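Local coordinates for TIGR00266 family protein (Pseudomonas aeruginosa, PDB 1YOX) that is of unknown function but belongs to the AIM24 family, named for mitochondrial biogenesis, within the cupin clan of beta-rich folds, at residues 122-133 with 146-157. Sequence-based numbering, arbitrary orientation.
Sequences AAYGTRVGIAFT and FILQKLEGDGLV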
loop_
_atom_site.group_PDB
_atom_site.type_symbol
_atom_site.label_atom_id
_atom_site.label_comp_id
_atom_site.label_asym_id
_atom_site.label_seq_id
_atom_site.Cartn_x
_atom_site.Cartn_y
_atom_site.Cartn_z
ATOM N N ALA C 122 -10.390 -19.208 5.015
ATOM C CA ALA C 122 -11.515 -19.681 5.798
ATOM C C ALA C 122 -11.215 -21.024 6.457
ATOM O O ALA C 122 -10.367 -21.809 5.990
ATOM C CB ALA C 122 -12.706 -19.806 4.931
ATOM N N ALA C 123 -11.948 -21.273 7.542
ATOM C CA ALA C 123 -11.945 -22.542 8.246
ATOM C C ALA C 123 -12.376 -23.654 7.311
ATOM O O ALA C 123 -13.302 -23.475 6.500
ATOM C CB ALA C 123 -12.876 -22.457 9.438
ATOM N N TYR C 124 -11.692 -24.794 7.403
ATOM C CA TYR C 124 -12.157 -26.002 6.742
ATOM C C TYR C 124 -13.635 -26.223 7.100
ATOM O O TYR C 124 -14.043 -25.973 8.242
ATOM C CB TYR C 124 -11.301 -27.224 7.118
ATOM C CG TYR C 124 -11.671 -28.442 6.298
ATOM C CD1 TYR C 124 -11.586 -28.407 4.903
ATOM C CD2 TYR C 124 -12.161 -29.608 6.906
ATOM C CE1 TYR C 124 -11.962 -29.516 4.119
ATOM C CE2 TYR C 124 -12.548 -30.728 6.134
ATOM C CZ TYR C 124 -12.444 -30.669 4.739
ATOM O OH TYR C 124 -12.794 -31.737 3.942
ATOM N N GLY C 125 -14.432 -26.648 6.121
ATOM C CA GLY C 125 -15.889 -26.758 6.285
ATOM C C GLY C 125 -16.657 -25.578 5.695
ATOM O O GLY C 125 -17.884 -25.648 5.499
ATOM N N THR C 126 -15.947 -24.484 5.417
ATOM C CA THR C 126 -16.543 -23.381 4.692
ATOM C C THR C 126 -16.868 -23.887 3.308
ATOM O O THR C 126 -16.063 -24.571 2.664
ATOM C CB THR C 126 -15.639 -22.156 4.597
ATOM O OG1 THR C 126 -15.228 -21.749 5.918
ATOM C CG2 THR C 126 -16.392 -21.005 3.904
ATOM N N ARG C 127 -18.085 -23.579 2.880
ATOM C CA ARG C 127 -18.520 -23.877 1.543
ATOM C C ARG C 127 -18.307 -22.603 0.717
ATOM O O ARG C 127 -18.893 -21.552 1.015
ATOM C CB ARG C 127 -19.977 -24.356 1.576
ATOM C CG ARG C 127 -20.105 -25.701 2.324
ATOM C CD ARG C 127 -21.554 -26.118 2.637
ATOM N NE ARG C 127 -22.144 -25.383 3.759
ATOM C CZ ARG C 127 -23.267 -24.664 3.678
ATOM N NH1 ARG C 127 -23.940 -24.592 2.523
ATOM N NH2 ARG C 127 -23.732 -24.027 4.758
ATOM N N VAL C 128 -17.422 -22.711 -0.272
ATOM C CA VAL C 128 -17.051 -21.601 -1.160
ATOM C C VAL C 128 -17.594 -21.816 -2.566
ATOM O O VAL C 128 -17.152 -22.719 -3.283
ATOM C CB VAL C 128 -15.494 -21.418 -1.252
ATOM C CG1 VAL C 128 -15.116 -20.355 -2.314
ATOM C CG2 VAL C 128 -14.914 -21.061 0.109
ATOM N N GLY C 129 -18.542 -20.987 -2.965
ATOM C CA GLY C 129 -19.042 -21.048 -4.330
ATOM C C GLY C 129 -19.054 -19.692 -5.010
ATOM O O GLY C 129 -18.718 -18.675 -4.388
ATOM N N ILE C 130 -19.460 -19.693 -6.282
ATOM C CA ILE C 130 -19.639 -18.477 -7.067
ATOM C C ILE C 130 -21.104 -18.041 -7.042
ATOM O O ILE C 130 -22.004 -18.804 -7.402
ATOM C CB ILE C 130 -19.227 -18.690 -8.531
ATOM C CG1 ILE C 130 -17.751 -19.007 -8.635
ATOM C CG2 ILE C 130 -19.543 -17.457 -9.383
ATOM C CD1 ILE C 130 -17.393 -19.624 -9.963
ATOM N N ALA C 131 -21.332 -16.799 -6.642
ATOM C CA ALA C 131 -22.655 -16.217 -6.635
ATOM C C ALA C 131 -22.922 -15.345 -7.880
ATOM O O ALA C 131 -24.066 -14.922 -8.126
ATOM C CB ALA C 131 -22.813 -15.408 -5.387
ATOM N N PHE C 132 -21.871 -15.076 -8.656
ATOM C CA PHE C 132 -21.915 -14.066 -9.726
ATOM C C PHE C 132 -20.573 -13.995 -10.451
ATOM O O PHE C 132 -19.542 -13.865 -9.810
ATOM C CB PHE C 132 -22.256 -12.684 -9.122
ATOM C CG PHE C 132 -22.548 -11.612 -10.149
ATOM C CD1 PHE C 132 -23.731 -11.642 -10.900
ATOM C CD2 PHE C 132 -21.651 -10.578 -10.359
ATOM C CE1 PHE C 132 -24.013 -10.668 -11.850
ATOM C CE2 PHE C 132 -21.928 -9.582 -11.313
ATOM C CZ PHE C 132 -23.114 -9.631 -12.056
ATOM N N THR C 133 -20.590 -14.108 -11.774
ATOM C CA THR C 133 -19.408 -13.850 -12.611
ATOM C C THR C 133 -19.813 -13.047 -13.846
ATOM O O THR C 133 -20.772 -13.392 -14.538
ATOM C CB THR C 133 -18.680 -15.140 -13.073
ATOM O OG1 THR C 133 -19.585 -16.249 -13.056
ATOM C CG2 THR C 133 -17.524 -15.459 -12.177
ATOM N N PHE C 146 -15.573 -9.549 -13.043
ATOM C CA PHE C 146 -16.006 -9.266 -11.680
ATOM C C PHE C 146 -16.679 -10.525 -11.129
ATOM O O PHE C 146 -17.663 -11.014 -11.690
ATOM C CB PHE C 146 -16.945 -8.049 -11.633
ATOM C CG PHE C 146 -17.405 -7.697 -10.243
ATOM C CD1 PHE C 146 -16.547 -7.056 -9.355
ATOM C CD2 PHE C 146 -18.692 -8.043 -9.805
ATOM C CE1 PHE C 146 -16.964 -6.748 -8.049
ATOM C CE2 PHE C 146 -19.116 -7.745 -8.497
ATOM C CZ PHE C 146 -18.249 -7.091 -7.619
ATOM N N ILE C 147 -16.121 -11.046 -10.033
ATOM C CA ILE C 147 -16.552 -12.321 -9.450
ATOM C C ILE C 147 -16.961 -12.159 -7.970
ATOM O O ILE C 147 -16.177 -11.673 -7.137
ATOM C CB ILE C 147 -15.454 -13.395 -9.639
ATOM C CG1 ILE C 147 -15.081 -13.500 -11.134
ATOM C CG2 ILE C 147 -15.878 -14.745 -9.026
ATOM C CD1 ILE C 147 -13.727 -14.190 -11.439
ATOM N N LEU C 148 -18.218 -12.500 -7.683
ATOM C CA LEU C 148 -18.722 -12.613 -6.312
ATOM C C LEU C 148 -18.812 -14.059 -5.906
ATOM O O LEU C 148 -19.460 -14.843 -6.576
ATOM C CB LEU C 148 -20.104 -12.010 -6.155
ATOM C CG LEU C 148 -20.198 -10.566 -5.740
ATOM C CD1 LEU C 148 -21.675 -10.227 -5.583
ATOM C CD2 LEU C 148 -19.447 -10.325 -4.446
ATOM N N GLN C 149 -18.135 -14.394 -4.812
ATOM C CA GLN C 149 -18.202 -15.713 -4.224
ATOM C C GLN C 149 -19.270 -15.793 -3.125
ATOM O O GLN C 149 -19.648 -14.767 -2.553
ATOM C CB GLN C 149 -16.836 -16.087 -3.667
ATOM C CG GLN C 149 -15.813 -16.248 -4.757
ATOM C CD GLN C 149 -14.494 -16.649 -4.218
ATOM O OE1 GLN C 149 -13.926 -15.973 -3.336
ATOM N NE2 GLN C 149 -13.979 -17.761 -4.720
ATOM N N LYS C 150 -19.775 -17.001 -2.869
ATOM C CA LYS C 150 -20.593 -17.239 -1.665
ATOM C C LYS C 150 -19.859 -18.151 -0.700
ATOM O O LYS C 150 -19.368 -19.214 -1.067
ATOM C CB LYS C 150 -22.022 -17.754 -1.961
ATOM C CG LYS C 150 -22.133 -18.999 -2.825
ATOM C CD LYS C 150 -23.592 -19.553 -2.830
ATOM C CE LYS C 150 -23.735 -20.748 -3.806
ATOM N NZ LYS C 150 -25.146 -21.011 -4.258
ATOM N N LEU C 151 -19.779 -17.680 0.531
ATOM C CA LEU C 151 -19.131 -18.395 1.613
ATOM C C LEU C 151 -20.260 -18.781 2.571
ATOM O O LEU C 151 -20.959 -17.905 3.109
ATOM C CB LEU C 151 -18.098 -17.504 2.317
ATOM C CG LEU C 151 -17.219 -16.574 1.457
ATOM C CD1 LEU C 151 -16.404 -15.618 2.306
ATOM C CD2 LEU C 151 -16.313 -17.368 0.523
ATOM N N GLU C 152 -20.461 -20.080 2.757
ATOM C CA GLU C 152 -21.474 -20.539 3.716
ATOM C C GLU C 152 -20.966 -21.591 4.725
ATOM O O GLU C 152 -20.059 -22.367 4.444
ATOM C CB GLU C 152 -22.792 -20.951 2.998
ATOM C CG GLU C 152 -22.629 -21.699 1.671
ATOM C CD GLU C 152 -23.815 -21.541 0.715
ATOM O OE1 GLU C 152 -24.658 -20.630 0.893
ATOM O OE2 GLU C 152 -23.906 -22.349 -0.239
ATOM N N GLY C 153 -21.560 -21.610 5.908
ATOM C CA GLY C 153 -21.133 -22.566 6.919
ATOM C C GLY C 153 -21.220 -21.895 8.252
ATOM O O GLY C 153 -21.824 -20.839 8.358
ATOM N N ASP C 154 -20.615 -22.504 9.269
ATOM C CA ASP C 154 -20.751 -22.007 10.635
ATOM C C ASP C 154 -19.423 -21.575 11.248
ATOM O O ASP C 154 -19.323 -21.371 12.474
ATOM C CB ASP C 154 -21.457 -23.050 11.518
ATOM C CG ASP C 154 -20.549 -24.218 11.904
ATOM O OD1 ASP C 154 -19.713 -24.621 11.064
ATOM O OD2 ASP C 154 -20.674 -24.730 13.059
ATOM N N GLY C 155 -18.409 -21.404 10.397
ATOM C CA GLY C 155 -17.064 -21.115 10.877
ATOM C C GLY C 155 -16.576 -19.713 10.583
ATOM O O GLY C 155 -17.353 -18.811 10.214
ATOM N N LEU C 156 -15.265 -19.557 10.731
ATOM C CA LEU C 156 -14.577 -18.294 10.486
ATOM C C LEU C 156 -14.068 -18.120 9.070
ATOM O O LEU C 156 -13.512 -19.022 8.443
ATOM C CB LEU C 156 -13.445 -18.091 11.474
ATOM C CG LEU C 156 -13.954 -17.730 12.864
ATOM C CD1 LEU C 156 -12.826 -17.932 13.865
ATOM C CD2 LEU C 156 -14.496 -16.296 12.909
ATOM N N VAL C 157 -14.263 -16.902 8.609
ATOM C CA VAL C 157 -13.949 -16.465 7.260
ATOM C C VAL C 157 -13.116 -15.196 7.475
ATOM O O VAL C 157 -13.330 -14.484 8.448
ATOM C CB VAL C 157 -15.295 -16.244 6.513
ATOM C CG1 VAL C 157 -15.430 -14.882 5.926
ATOM C CG2 VAL C 157 -15.605 -17.415 5.553
HETATM O O HOH W 1 -16.887 -24.955 9.316
HETATM O O HOH W 2 -17.691 -22.356 7.755
#
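One face of the R127 guanidinium lies over E152 CG, offset toward the rim, while the rings of F132 and F146 meet edge to edge, F132 CE2 being 3.9 Å from F146 CD2. These groups mark the two ends of an antiparallel beta hairpin, strands 127-134 and 146-152, at the border of a sheet in this AIM24-family, cupin-clan protein; strand 111-115 flanks 146-152 on its other side. The R127 chain bends at its third torsion (chi3 -76°) and crosses E152 at about a right angle, its guanidinium plane 22° from that of the carboxylate. A loose salt bridge results, R127 NH1 to E152 OE2 3.6 Å, and E152 has a second, long and weak partner in R111. Along the hairpin, R127 and E152 exchange two backbone bonds and G129 N donates to K150 O; the return bond from K150 N is doubtfully short. A classic bulge then sets both A131 and F132 against L148: A131 N donates to L148 O (2.7 Å), and L148 N donates to F132 O. F132 CB packs on L148 CB, and on the other face V128 and L151 lie side by side, V128 CG2 4.0 Å from L151 CD2. Before R127 the chain arrives from a second sheet through a type II turn, A123 to T126; in that sheet A122 pairs with V157 and A123 N donates to L156 O. A123 O is gripped twice, by T126 N and by T126 OG1, the hydroxyl 2.7 Å away in the carbonyl plane on a lone pair. A water bridges the loops, donating to T126 OG1 and accepting from G155 N at 2.9 Å.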